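Local coordinates for heme-binding protein A / AI-2 binding protein A (Helicobacter pylori SS1, PDB 6OFQ) that binds peptides in the periplasm and probably delivers them to an ABC transporter for uptake, at residues 469-474 against 482-487; 61-66 against 232-237; 34-39 against 252-257; 121-126 against 142-147; 216-219 against 223-226. One frame throughout, in Å; residues are numbered along the deposited sequence.

Contact 1 of 5, residues 469-474 against 482-487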
# COMPACT_ATOMS: atom_id res chain seq x y z
N ILE A 469 -5.82 10.61 17.21
CA ILE A 469 -5.00 10.24 18.35
C ILE A 469 -5.84 9.64 19.47
O ILE A 469 -5.50 8.59 20.00
CB ILE A 469 -4.12 11.41 18.78
CG1 ILE A 469 -3.06 11.79 17.71
CG2 ILE A 469 -3.45 11.06 20.14
CD1 ILE A 469 -2.48 13.16 17.91
N LYS A 470 -6.97 10.27 19.79
CA LYS A 470 -7.88 9.65 20.74
C LYS A 470 -8.31 8.28 20.35
O LYS A 470 -8.42 7.37 21.18
CB LYS A 470 -9.12 10.50 20.92
CG LYS A 470 -8.85 11.76 21.68
CD LYS A 470 -10.17 12.49 21.93
CE LYS A 470 -9.97 13.89 22.46
NZ LYS A 470 -9.76 13.77 23.92
N ALA A 471 -8.60 8.09 19.07
CA ALA A 471 -9.05 6.80 18.58
C ALA A 471 -7.98 5.71 18.59
O ALA A 471 -8.33 4.54 18.64
CB ALA A 471 -9.61 6.87 17.18
N LYS A 472 -6.72 6.07 18.74
CA LYS A 472 -5.71 5.06 18.99
C LYS A 472 -5.68 4.59 20.43
O LYS A 472 -5.25 3.46 20.75
CB LYS A 472 -4.34 5.68 18.74
CG LYS A 472 -4.07 6.05 17.31
CD LYS A 472 -2.80 6.86 17.24
CE LYS A 472 -2.31 7.18 15.83
NZ LYS A 472 -1.85 5.95 15.10
N ARG A 473 -6.14 5.45 21.34
CA ARG A 473 -5.87 5.25 22.78
C ARG A 473 -6.93 4.47 23.50
O ARG A 473 -6.77 4.11 24.67
CB ARG A 473 -5.66 6.59 23.49
CG ARG A 473 -4.48 7.39 23.02
CD ARG A 473 -3.12 7.02 23.52
NE ARG A 473 -2.13 7.83 22.80
CZ ARG A 473 -1.55 7.48 21.64
NH1 ARG A 473 -1.70 6.28 21.04
NH2 ARG A 473 -0.75 8.36 21.07
N VAL A 474 -8.02 4.17 22.82
CA VAL A 474 -9.02 3.22 23.30
C VAL A 474 -9.14 2.06 22.32
O VAL A 474 -8.93 2.23 21.12
CB VAL A 474 -10.41 3.87 23.47
CG1 VAL A 474 -10.32 4.86 24.63
CG2 VAL A 474 -10.90 4.60 22.22
N ALA A 482 -16.99 5.96 17.07
CA ALA A 482 -17.56 7.29 17.30
C ALA A 482 -16.63 8.41 17.01
O ALA A 482 -16.96 9.42 16.38
CB ALA A 482 -18.13 7.37 18.73
N LEU A 483 -15.36 8.21 17.36
CA LEU A 483 -14.32 9.21 17.07
C LEU A 483 -14.02 9.30 15.57
O LEU A 483 -13.86 10.40 15.02
CB LEU A 483 -13.05 8.89 17.88
CG LEU A 483 -13.21 9.01 19.41
CD1 LEU A 483 -12.15 8.17 20.15
CD2 LEU A 483 -13.03 10.47 19.77
N TYR A 484 -13.96 8.14 14.92
CA TYR A 484 -13.68 8.19 13.49
C TYR A 484 -14.83 8.77 12.66
O TYR A 484 -14.58 9.48 11.67
CB TYR A 484 -13.33 6.80 12.93
CG TYR A 484 -11.98 6.30 13.38
CD1 TYR A 484 -10.88 7.14 13.28
CD2 TYR A 484 -11.81 5.02 13.83
CE1 TYR A 484 -9.60 6.67 13.66
CE2 TYR A 484 -10.57 4.59 14.24
CZ TYR A 484 -9.44 5.38 14.12
OH TYR A 484 -8.21 4.91 14.56
N LEU A 485 -16.07 8.61 13.14
CA LEU A 485 -17.21 9.24 12.47
C LEU A 485 -17.03 10.75 12.47
O LEU A 485 -17.26 11.44 11.45
CB LEU A 485 -18.52 8.79 13.09
CG LEU A 485 -18.96 7.36 12.88
CD1 LEU A 485 -20.16 6.94 13.71
CD2 LEU A 485 -19.25 7.04 11.44
N LYS A 486 -16.65 11.29 13.63
CA LYS A 486 -16.48 12.73 13.75
C LYS A 486 -15.29 13.16 12.90
O LYS A 486 -15.35 14.22 12.25
CB LYS A 486 -16.28 13.18 15.22
CG LYS A 486 -17.45 12.93 16.14
CD LYS A 486 -17.16 13.26 17.61
CE LYS A 486 -18.38 12.80 18.40
NZ LYS A 486 -17.96 12.62 19.82
N ALA A 487 -14.19 12.40 12.92
CA ALA A 487 -13.07 12.77 12.08
C ALA A 487 -13.47 12.89 10.60
O ALA A 487 -13.01 13.78 9.88
CB ALA A 487 -11.89 11.83 12.30

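Contact 2 of 5, residues 61-66 against 232-237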
# COMPACT_ATOMS: atom_id res chain seq x y z
N ILE A 61 8.92 -12.76 -0.02
CA ILE A 61 10.31 -13.04 0.40
C ILE A 61 10.40 -12.95 1.92
O ILE A 61 11.15 -13.73 2.57
CB ILE A 61 11.25 -12.04 -0.29
CG1 ILE A 61 11.32 -12.40 -1.79
CG2 ILE A 61 12.61 -12.00 0.38
CD1 ILE A 61 11.98 -11.30 -2.62
N TYR A 62 9.74 -11.96 2.52
CA TYR A 62 9.92 -11.66 3.94
C TYR A 62 8.68 -12.06 4.74
O TYR A 62 7.57 -12.00 4.24
CB TYR A 62 10.13 -10.18 4.23
CG TYR A 62 11.37 -9.58 3.59
CD1 TYR A 62 12.61 -9.73 4.16
CD2 TYR A 62 11.29 -8.89 2.40
CE1 TYR A 62 13.75 -9.14 3.63
CE2 TYR A 62 12.42 -8.29 1.88
CZ TYR A 62 13.64 -8.40 2.51
OH TYR A 62 14.74 -7.74 1.97
N ASP A 63 8.90 -12.43 6.01
CA ASP A 63 7.87 -12.49 7.02
C ASP A 63 7.97 -11.39 8.03
O ASP A 63 8.98 -10.70 8.19
CB ASP A 63 7.93 -13.80 7.76
CG ASP A 63 7.65 -14.97 6.84
OD1 ASP A 63 6.60 -14.96 6.14
OD2 ASP A 63 8.46 -15.92 6.77
N THR A 64 6.84 -11.28 8.74
CA THR A 64 6.64 -10.33 9.82
C THR A 64 6.40 -11.11 11.14
O THR A 64 6.29 -12.33 11.13
CB THR A 64 5.48 -9.36 9.50
OG1 THR A 64 4.44 -10.07 8.82
CG2 THR A 64 5.94 -8.19 8.60
N LEU A 65 6.26 -10.38 12.25
CA LEU A 65 5.98 -11.06 13.55
C LEU A 65 4.62 -11.76 13.59
O LEU A 65 4.46 -12.89 14.08
CB LEU A 65 6.10 -10.07 14.69
CG LEU A 65 7.52 -9.58 15.00
CD1 LEU A 65 7.40 -8.51 16.07
CD2 LEU A 65 8.36 -10.72 15.59
N VAL A 66 3.63 -11.07 13.04
CA VAL A 66 2.29 -11.57 12.81
C VAL A 66 1.93 -11.40 11.36
O VAL A 66 2.61 -10.60 10.69
CB VAL A 66 1.24 -10.87 13.72
CG1 VAL A 66 1.69 -10.98 15.19
CG2 VAL A 66 1.01 -9.41 13.33
N ASP A 232 12.58 -24.75 2.51
CA ASP A 232 12.76 -24.78 3.98
C ASP A 232 11.82 -23.85 4.74
O ASP A 232 11.98 -23.64 5.95
CB ASP A 232 14.21 -24.43 4.29
CG ASP A 232 15.20 -25.49 3.76
OD1 ASP A 232 14.83 -26.68 3.76
OD2 ASP A 232 16.29 -25.13 3.32
N TYR A 233 10.84 -23.27 4.04
CA TYR A 233 9.87 -22.39 4.69
C TYR A 233 9.28 -23.05 5.94
O TYR A 233 8.85 -24.19 5.92
CB TYR A 233 8.77 -22.04 3.66
CG TYR A 233 7.63 -21.22 4.22
CD1 TYR A 233 7.86 -19.95 4.80
CD2 TYR A 233 6.33 -21.67 4.09
CE1 TYR A 233 6.76 -19.23 5.27
CE2 TYR A 233 5.24 -20.91 4.49
CZ TYR A 233 5.48 -19.70 5.09
OH TYR A 233 4.33 -19.05 5.54
N TRP A 234 9.12 -22.24 6.99
CA TRP A 234 8.57 -22.73 8.27
C TRP A 234 7.11 -23.11 8.22
O TRP A 234 6.68 -23.95 9.01
CB TRP A 234 8.77 -21.72 9.40
CG TRP A 234 8.17 -20.36 9.13
CD1 TRP A 234 8.79 -19.30 8.56
CD2 TRP A 234 6.82 -19.96 9.41
NE1 TRP A 234 7.88 -18.27 8.43
CE2 TRP A 234 6.67 -18.64 8.94
CE3 TRP A 234 5.71 -20.64 9.93
CZ2 TRP A 234 5.45 -17.95 9.04
CZ3 TRP A 234 4.50 -19.94 10.05
CH2 TRP A 234 4.41 -18.61 9.57
N GLY A 235 6.28 -22.49 7.39
CA GLY A 235 4.87 -22.73 7.25
C GLY A 235 4.53 -23.79 6.23
O GLY A 235 5.43 -24.47 5.72
N PRO A 236 3.24 -23.81 5.87
CA PRO A 236 2.78 -24.75 4.82
C PRO A 236 3.50 -24.40 3.52
O PRO A 236 3.57 -23.22 3.14
CB PRO A 236 1.30 -24.49 4.66
CG PRO A 236 0.90 -23.72 5.88
CD PRO A 236 2.13 -23.00 6.38
N LYS A 237 4.13 -25.39 2.90
CA LYS A 237 4.99 -25.11 1.74
C LYS A 237 4.17 -24.52 0.57
O LYS A 237 3.01 -24.91 0.37
CB LYS A 237 5.77 -26.36 1.33
CG LYS A 237 6.57 -27.05 2.44
CD LYS A 237 7.70 -26.18 2.91
CE LYS A 237 8.48 -26.86 4.04
NZ LYS A 237 7.68 -26.63 5.27
O HOH W 1 4.33 -16.48 5.92

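Contact 3 of 5, residues 34-39 against 252-257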
# COMPACT_ATOMS: atom_id res chain seq x y z
N VAL A 34 3.30 -17.10 -14.07
CA VAL A 34 3.75 -15.82 -14.70
C VAL A 34 2.71 -14.75 -14.37
O VAL A 34 1.58 -14.83 -14.87
CB VAL A 34 3.99 -15.94 -16.21
CG1 VAL A 34 4.60 -14.63 -16.70
CG2 VAL A 34 5.00 -17.03 -16.49
N PHE A 35 3.08 -13.81 -13.51
CA PHE A 35 2.22 -12.72 -13.05
C PHE A 35 2.71 -11.49 -13.80
O PHE A 35 3.92 -11.28 -13.89
CB PHE A 35 2.47 -12.56 -11.56
CG PHE A 35 1.78 -11.43 -10.87
CD1 PHE A 35 2.34 -10.17 -10.78
CD2 PHE A 35 0.59 -11.60 -10.20
CE1 PHE A 35 1.70 -9.15 -10.09
CE2 PHE A 35 -0.05 -10.60 -9.49
CZ PHE A 35 0.52 -9.35 -9.45
N ALA A 36 1.79 -10.67 -14.26
CA ALA A 36 2.19 -9.43 -14.91
C ALA A 36 1.47 -8.25 -14.27
O ALA A 36 0.32 -8.29 -13.85
CB ALA A 36 1.87 -9.49 -16.41
N ARG A 37 2.17 -7.12 -14.32
CA ARG A 37 1.76 -5.89 -13.70
C ARG A 37 2.38 -4.71 -14.42
O ARG A 37 3.24 -4.85 -15.29
CB ARG A 37 2.06 -5.92 -12.22
CG ARG A 37 3.48 -6.32 -11.82
CD ARG A 37 4.51 -5.24 -12.07
NE ARG A 37 5.86 -5.56 -11.58
CZ ARG A 37 6.28 -5.57 -10.32
NH1 ARG A 37 5.40 -5.29 -9.39
NH2 ARG A 37 7.48 -5.94 -10.00
N GLY A 38 1.91 -3.52 -14.15
CA GLY A 38 2.21 -2.33 -14.91
C GLY A 38 3.48 -1.59 -14.63
O GLY A 38 4.00 -0.94 -15.53
N ALA A 39 4.03 -1.65 -13.43
CA ALA A 39 5.25 -0.92 -13.02
C ALA A 39 6.03 -1.79 -12.06
O ALA A 39 5.49 -2.46 -11.18
CB ALA A 39 4.87 0.38 -12.38
N SER A 252 -3.15 -2.85 -22.30
CA SER A 252 -3.70 -3.61 -23.43
C SER A 252 -2.72 -4.72 -23.85
O SER A 252 -3.11 -5.86 -24.08
CB SER A 252 -4.03 -2.73 -24.66
OG SER A 252 -5.11 -1.90 -24.37
N THR A 253 -1.43 -4.43 -23.91
CA THR A 253 -0.39 -5.42 -24.19
C THR A 253 -0.39 -6.53 -23.14
O THR A 253 -0.25 -7.73 -23.42
CB THR A 253 0.96 -4.75 -24.24
OG1 THR A 253 0.93 -3.69 -25.22
CG2 THR A 253 2.10 -5.71 -24.60
N ARG A 254 -0.64 -6.12 -21.88
CA ARG A 254 -0.69 -7.09 -20.79
C ARG A 254 -1.88 -8.04 -20.95
O ARG A 254 -1.72 -9.25 -20.80
CB ARG A 254 -0.71 -6.30 -19.44
CG ARG A 254 -0.32 -7.09 -18.19
CD ARG A 254 -0.50 -6.29 -16.89
NE ARG A 254 0.02 -4.94 -17.05
CZ ARG A 254 -0.62 -3.80 -16.90
NH1 ARG A 254 -1.80 -3.71 -16.32
NH2 ARG A 254 -0.05 -2.77 -17.45
N ALA A 255 -3.07 -7.52 -21.25
CA ALA A 255 -4.20 -8.37 -21.55
C ALA A 255 -4.01 -9.25 -22.77
O ALA A 255 -4.42 -10.42 -22.75
CB ALA A 255 -5.45 -7.53 -21.64
N LEU A 256 -3.35 -8.72 -23.79
CA LEU A 256 -3.04 -9.59 -24.92
C LEU A 256 -2.13 -10.75 -24.55
O LEU A 256 -2.33 -11.90 -24.97
CB LEU A 256 -2.43 -8.79 -26.07
CG LEU A 256 -2.07 -9.61 -27.33
CD1 LEU A 256 -3.26 -10.35 -27.91
CD2 LEU A 256 -1.41 -8.59 -28.28
N ALA A 257 -1.18 -10.47 -23.65
CA ALA A 257 -0.33 -11.51 -23.15
C ALA A 257 -1.11 -12.58 -22.34
O ALA A 257 -0.74 -13.77 -22.34
CB ALA A 257 0.82 -10.94 -22.34

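Contact 4 of 5, residues 121-126 against 142-147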
# COMPACT_ATOMS: atom_id res chain seq x y z
N PHE A 121 17.39 -5.72 14.85
CA PHE A 121 17.96 -5.00 13.72
C PHE A 121 16.91 -4.33 12.83
O PHE A 121 17.01 -3.16 12.46
CB PHE A 121 18.70 -6.00 12.85
CG PHE A 121 19.19 -5.42 11.52
CD1 PHE A 121 20.09 -4.38 11.45
CD2 PHE A 121 18.61 -5.87 10.34
CE1 PHE A 121 20.52 -3.86 10.25
CE2 PHE A 121 19.01 -5.29 9.13
CZ PHE A 121 19.90 -4.28 9.10
N SER A 122 15.86 -5.08 12.54
CA SER A 122 14.85 -4.64 11.58
C SER A 122 14.07 -3.42 12.03
O SER A 122 13.72 -2.59 11.22
CB SER A 122 13.93 -5.81 11.26
OG SER A 122 14.63 -6.88 10.64
N PHE A 123 13.79 -3.38 13.34
CA PHE A 123 13.08 -2.26 13.94
C PHE A 123 13.99 -1.13 14.35
O PHE A 123 13.71 0.03 14.09
CB PHE A 123 12.25 -2.72 15.16
CG PHE A 123 10.96 -3.46 14.85
CD1 PHE A 123 10.96 -4.71 14.26
CD2 PHE A 123 9.75 -2.92 15.23
CE1 PHE A 123 9.79 -5.33 13.89
CE2 PHE A 123 8.60 -3.56 14.92
CZ PHE A 123 8.62 -4.80 14.37
N GLU A 124 15.08 -1.45 15.07
CA GLU A 124 15.97 -0.44 15.60
C GLU A 124 16.65 0.42 14.54
O GLU A 124 16.87 1.60 14.76
CB GLU A 124 17.02 -0.93 16.58
CG GLU A 124 16.47 -1.50 17.87
CD GLU A 124 17.61 -2.01 18.77
OE1 GLU A 124 18.68 -2.43 18.28
OE2 GLU A 124 17.27 -2.09 19.96
N ARG A 125 16.85 -0.15 13.37
CA ARG A 125 17.43 0.62 12.31
C ARG A 125 16.55 1.79 11.91
O ARG A 125 17.04 2.80 11.38
CB ARG A 125 17.72 -0.29 11.14
CG ARG A 125 16.48 -0.77 10.37
CD ARG A 125 16.79 -1.93 9.45
NE ARG A 125 15.60 -2.38 8.72
CZ ARG A 125 15.41 -2.35 7.41
NH1 ARG A 125 16.35 -1.91 6.59
NH2 ARG A 125 14.29 -2.84 6.90
N GLN A 126 15.23 1.65 12.07
CA GLN A 126 14.28 2.70 11.74
C GLN A 126 14.08 3.63 12.90
O GLN A 126 13.85 4.83 12.69
CB GLN A 126 12.95 2.05 11.30
CG GLN A 126 13.14 0.93 10.29
CD GLN A 126 11.86 0.40 9.65
OE1 GLN A 126 11.08 1.21 9.13
NE2 GLN A 126 11.62 -0.93 9.70
N LYS A 142 10.09 5.43 5.21
CA LYS A 142 8.93 6.26 5.01
C LYS A 142 7.71 5.94 5.83
O LYS A 142 7.11 6.84 6.45
CB LYS A 142 8.51 6.35 3.50
CG LYS A 142 9.55 7.01 2.59
CD LYS A 142 9.23 6.76 1.10
CE LYS A 142 10.33 6.88 0.06
NZ LYS A 142 9.75 6.84 -1.32
N TYR A 143 7.29 4.68 5.88
CA TYR A 143 6.19 4.31 6.73
C TYR A 143 6.54 4.62 8.17
O TYR A 143 5.64 5.07 8.89
CB TYR A 143 5.85 2.83 6.62
CG TYR A 143 4.74 2.46 5.63
CD1 TYR A 143 3.43 2.57 6.03
CD2 TYR A 143 4.99 1.86 4.40
CE1 TYR A 143 2.37 2.18 5.23
CE2 TYR A 143 3.96 1.43 3.57
CZ TYR A 143 2.66 1.57 4.03
OH TYR A 143 1.66 1.07 3.23
N TRP A 144 7.70 4.19 8.66
CA TRP A 144 8.07 4.37 10.07
C TRP A 144 7.94 5.84 10.48
O TRP A 144 7.34 6.16 11.53
CB TRP A 144 9.46 3.81 10.34
CG TRP A 144 9.87 3.87 11.75
CD1 TRP A 144 10.26 4.99 12.45
CD2 TRP A 144 9.93 2.77 12.68
NE1 TRP A 144 10.48 4.64 13.76
CE2 TRP A 144 10.32 3.29 13.94
CE3 TRP A 144 9.72 1.39 12.58
CZ2 TRP A 144 10.42 2.50 15.07
CZ3 TRP A 144 9.87 0.60 13.70
CH2 TRP A 144 10.22 1.16 14.95
N GLU A 145 8.53 6.72 9.66
CA GLU A 145 8.47 8.15 9.90
C GLU A 145 7.08 8.71 9.84
O GLU A 145 6.59 9.39 10.76
CB GLU A 145 9.42 8.92 8.99
CG GLU A 145 10.89 8.64 9.28
CD GLU A 145 11.24 8.95 10.72
OE1 GLU A 145 10.97 10.07 11.20
OE2 GLU A 145 11.67 8.01 11.42
N GLY A 146 6.36 8.35 8.79
CA GLY A 146 5.01 8.80 8.59
C GLY A 146 4.02 8.50 9.68
O GLY A 146 3.11 9.27 10.03
N MET A 147 4.12 7.23 10.10
CA MET A 147 3.26 6.74 11.17
C MET A 147 3.63 7.24 12.59
O MET A 147 2.92 6.99 13.57
CB MET A 147 3.19 5.20 11.14
CG MET A 147 2.46 4.66 9.91
SD MET A 147 2.51 2.87 9.75
CE MET A 147 1.76 2.28 11.26
O HOH W 2 9.57 2.40 7.06
O HOH W 3 13.57 6.53 10.51
O HOH W 4 12.93 7.76 13.85

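Contact 5 of 5, residues 216-219 against 223-226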
# COMPACT_ATOMS: atom_id res chain seq x y z
N PHE A 216 14.42 -14.92 -3.44
CA PHE A 216 14.83 -14.15 -4.61
C PHE A 216 15.81 -14.93 -5.50
O PHE A 216 16.72 -15.55 -4.95
CB PHE A 216 15.51 -12.89 -4.10
CG PHE A 216 16.05 -11.97 -5.13
CD1 PHE A 216 17.30 -12.15 -5.69
CD2 PHE A 216 15.36 -10.83 -5.48
CE1 PHE A 216 17.83 -11.26 -6.62
CE2 PHE A 216 15.90 -9.89 -6.35
CZ PHE A 216 17.12 -10.11 -6.90
N PHE A 217 15.57 -14.82 -6.81
CA PHE A 217 16.57 -15.31 -7.80
C PHE A 217 17.15 -14.21 -8.64
O PHE A 217 18.37 -14.16 -8.83
CB PHE A 217 16.03 -16.46 -8.62
CG PHE A 217 17.00 -17.02 -9.61
CD1 PHE A 217 18.06 -17.78 -9.15
CD2 PHE A 217 16.85 -16.74 -10.94
CE1 PHE A 217 19.00 -18.26 -10.05
CE2 PHE A 217 17.79 -17.22 -11.84
CZ PHE A 217 18.81 -18.01 -11.38
N LEU A 218 16.34 -13.35 -9.23
CA LEU A 218 16.82 -12.32 -10.12
C LEU A 218 15.89 -11.12 -10.13
O LEU A 218 14.67 -11.30 -9.97
CB LEU A 218 16.84 -12.98 -11.51
CG LEU A 218 17.06 -12.25 -12.80
CD1 LEU A 218 17.32 -13.37 -13.79
CD2 LEU A 218 15.76 -11.59 -13.22
N TRP A 219 16.46 -9.95 -10.37
CA TRP A 219 15.69 -8.74 -10.61
C TRP A 219 16.29 -8.01 -11.81
O TRP A 219 17.39 -7.46 -11.71
CB TRP A 219 15.69 -7.86 -9.37
CG TRP A 219 14.97 -6.52 -9.47
CD1 TRP A 219 13.99 -6.16 -10.41
CD2 TRP A 219 15.06 -5.45 -8.56
NE1 TRP A 219 13.54 -4.90 -10.13
CE2 TRP A 219 14.16 -4.46 -8.97
CE3 TRP A 219 15.82 -5.25 -7.38
CZ2 TRP A 219 13.97 -3.29 -8.23
CZ3 TRP A 219 15.63 -4.07 -6.68
CH2 TRP A 219 14.78 -3.09 -7.13
N GLU A 223 11.68 -5.13 -16.12
CA GLU A 223 11.44 -6.29 -16.95
C GLU A 223 10.82 -7.45 -16.17
O GLU A 223 9.66 -7.81 -16.37
CB GLU A 223 12.75 -6.68 -17.64
CG GLU A 223 12.79 -7.88 -18.57
CD GLU A 223 14.26 -8.32 -18.73
OE1 GLU A 223 14.53 -9.52 -18.42
OE2 GLU A 223 15.09 -7.43 -19.09
N LYS A 224 11.59 -8.06 -15.28
CA LYS A 224 11.06 -9.19 -14.52
C LYS A 224 11.84 -9.43 -13.24
O LYS A 224 13.04 -9.09 -13.13
CB LYS A 224 11.06 -10.50 -15.32
CG LYS A 224 12.44 -11.03 -15.68
CD LYS A 224 12.45 -12.24 -16.60
CE LYS A 224 13.84 -12.76 -16.86
NZ LYS A 224 13.65 -13.87 -17.84
N ILE A 225 11.13 -10.00 -12.25
CA ILE A 225 11.71 -10.59 -11.04
C ILE A 225 11.36 -12.07 -11.05
O ILE A 225 10.20 -12.46 -11.35
CB ILE A 225 11.07 -9.90 -9.82
CG1 ILE A 225 11.56 -8.45 -9.79
CG2 ILE A 225 11.39 -10.67 -8.55
CD1 ILE A 225 10.59 -7.55 -9.04
N ILE A 226 12.34 -12.90 -10.66
CA ILE A 226 12.11 -14.32 -10.52
C ILE A 226 12.23 -14.71 -9.06
O ILE A 226 13.23 -14.36 -8.41
CB ILE A 226 13.10 -15.18 -11.37
CG1 ILE A 226 12.88 -14.90 -12.86
CG2 ILE A 226 12.95 -16.66 -11.06
CD1 ILE A 226 13.87 -15.57 -13.78

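Contact 1 of 5, residues 469-474 against 482-487
A helical hairpin brings this contact together: helix 462-473 and helix 477-494 run almost antiparallel, with 167° between the axes of the two short segments and 9.3 Å between them at closest approach. Ala471 sits at the centre of the interface, its CB pointing at the partner helix and lying over one face of the Tyr484 ring. The methyl carbon is 3.7 Å from the ring centroid and 27° off the normal, a CH-pi contact displaced toward the phenol end; Ala471 CB to Tyr484 CZ is 3.4 Å. On its other flank the same methyl meets Leu483 CB at 4.1 Å. As the second helix of an antiparallel pair, 477-494 thus grips one small residue with two consecutive side chains. Leu483 reaches further: its CD1 lies 3.7 Å from Ala471 N, and its CD2 runs against the aliphatic part of Lys470, whose chain crosses the leucine at about a right angle before its end leads away. Val474 adds a looser touch, CG2 to Leu483 CD1 at 4.3 Å. Arg480, in the first turn of helix 477-494, bonds to both Ala471 O, through NE, and Tyr484 OH, through NH2.

Contact 2 of 5, residues 61-66 against 232-237
This is a polar loop-to-loop contact, buried and small, between the loop that follows helix 52-61 and the one that follows strand 224-229. Only 95 Å² is covered, and the backbones stay well apart, with Asp63 and Trp234 CA atoms 10.3 Å from each other, so side chains bridge the gap. The direct link is the indole N-H: Trp234 NE1 donates to Asp63 OD2 over 2.9 Å with an angle of 164° at the hydrogen. The acceptor lies close to the indole plane, at the ring edge, yet the donor approaches from above the carboxylate plane, 63° out of it, the two flat groups being turned steeply against each other. Trp234 CG stands between its backbone N and carbonyl carbon (chi1 57°), which brings one indole face under Tyr233 CE1, toward the rim. The second carboxylate oxygen is joined through water: the water donates to Asp63 OD1 at 2.7 Å and accepts from Tyr233 OH at 2.6 Å. Both aromatic residues therefore hold the carboxylate, one by each oxygen, which should restrict its rotation. Asp63 OD2 has a further partner in Thr211 OG1. Leu79 of strand 75-85 packs on both Asp63 and Trp234, so the contact sets the loop before strand 242-247 against strand 75-85 of the five-stranded antiparallel sheet.

Contact 3 of 5, residues 34-39 against 252-257
Arg254 of helix 251-259 meets the end of strand 32-37 with its whole length, and the close packing follows that one side chain. At its root, Arg254 CG lies 3.7 Å from Ala36 CB, both CB atoms pointing across the interface. The chain then bends at CD (chi3 -45°), turning the guanidinium to run along the strand backbone, with one of its faces toward the peptide between Arg37 and Gly38. Arg254 NE is 3.5 Å from Arg37 C, and Arg254 NH2 is 3.4 Å from Gly38 CA. The flat group is thus laid over a peptide, contacting by its face, while its N-H groups are directed to acceptors in other loops. Ile248 O takes NH2 and Thr267 O takes NH1, which should fix its rotation over the strand.

The other side of the contact is sparse. Ala257, one turn further along the helix, points across but its side chain comes no nearer than 6.2 Å, and Thr253 and Leu256 are exposed on the outer side of the helix. Arg37, although in the strand, directs its CB away from the helix, and its guanidinium forms a salt bridge with Glu53 of helix 52-61. Strand 32-37 accordingly lies between two helices, with 251-259 against one side and 52-61 against the other, and within its sheet it runs between strands 242-247 and 265-266.

Contact 4 of 5, residues 121-126 against 142-147
Helix 116-127 and helix 142-147 meet at Gln126 and Trp144, the segment axes being 10.8 Å apart at closest approach and crossing at -58°. The apolar part is built on the indole. Trp144 CG lies opposite its backbone N (chi1 -176°), which carries the ring out across the interface, and Gln126 CB sits over one face: it is 3.7 Å from the centroid of the five-membered ring, 26° off the normal, a CH-pi contact. Farther out, the six-membered ring reaches Phe123, with Trp144 CZ3 to Phe123 CD2 at 3.8 Å, the two side chains crossing at about a right angle. Ile153 and Ile156 of strand 153-160 touch Trp144 and Phe123 respectively.

The polar part is chiefly indirect. Gln126 OE1 comes within 3.3 Å of Trp144 CB, and a water that accepts from Trp144 N lies within bonding distance of this oxygen, though other acceptors compete for its protons. Water bridges from Gln126 O to Glu145 OE2 are doubtful, because the Glu145 side chain is modelled in two positions. The amide of Gln126 is itself fixed from within its helix: its NE2 donates to Ser122 O over 3.1 Å, in a bond that is nearly straight. Arg125 NE reaches the same oxygen from the opposite face of its plane. Phe183 O accepts from Gln126 NE2 as well, and Trp144 NE1 bonds to Ser150 OG.

With its amide nitrogen spent on carbonyls, Gln126 presents methylene and carbonyl oxygen to Trp144; the direct contact is therefore probably dominated by dispersion, with any polar link across it passing through water.

Contact 5 of 5, residues 216-219 against 223-226
Leu218 and Ile226 form the apolar centre on one face of the strand pair, their CD1 atoms 4.1 Å apart. Phe217 lies alongside Ile226, pointing the same way, and its CD2 meets Ile226 CG2 at 3.9 Å. The other face carries Trp219 and Ile225: Trp219 CD1 is 3.4 Å from Ile225 CG1. In Trp219, CG is anti to the backbone N (chi1 178°), a position that lays the indole alongside the isoleucine.

The two strands, 214-220 and 224-229, make a beta hairpin at the edge of a mixed five-stranded sheet, with 214-220 outermost. Leu218 and Ile226 are an antiparallel hydrogen-bonded pair, whereas Trp219 and Ile225 form the next, non-hydrogen-bonded pair. A classic beta bulge interrupts the regular pairing, since Phe217 and Leu218 both face Ile226. Ile226 O accepts from Phe217 N at 2.9 Å and, weakly, from Leu218 N at 3.4 Å. The return bond runs from Ile226 N to Leu218 O, and the latter oxygen also receives a CA-H contact from Ile225 CA.

Nearer the turn, Lys224 crosses Leu218 obliquely, with Leu218 CD2 packed 3.7 Å from Lys224 O. Here Glu223 and Lys224 both face Asn220, a second classic bulge. The polar edge is made by Glu223 OE1, which bonds to Asn220 ND2, and by Trp219 NE1, which donates to Asp40 OD2 in the loop after strand 32-37.

Overall arrangement
From the N terminus, strand 32-37 opens contact 3, which closes only at helix 251-259 and so encloses contacts 2, 4 and 5. Contact 2 starts next, at 61-66, and closes at 232-237; contacts 4 and 5 are nested inside it, one after the other. Contact 1 follows in series near the C-terminal end. Contacts 3 and 5 reach the same mixed sheet and touch through Arg37 and Ile225. Contact 2 touches contact 5 through Ile61 and Phe216, and contact 4 through Leu65 and Phe123, so the loop 61-66 meets both the edge hairpin of the mixed sheet and helix 116-127. Contact 1 touches none of the others but comes within about 5 Å, nearest atoms, of contact 4.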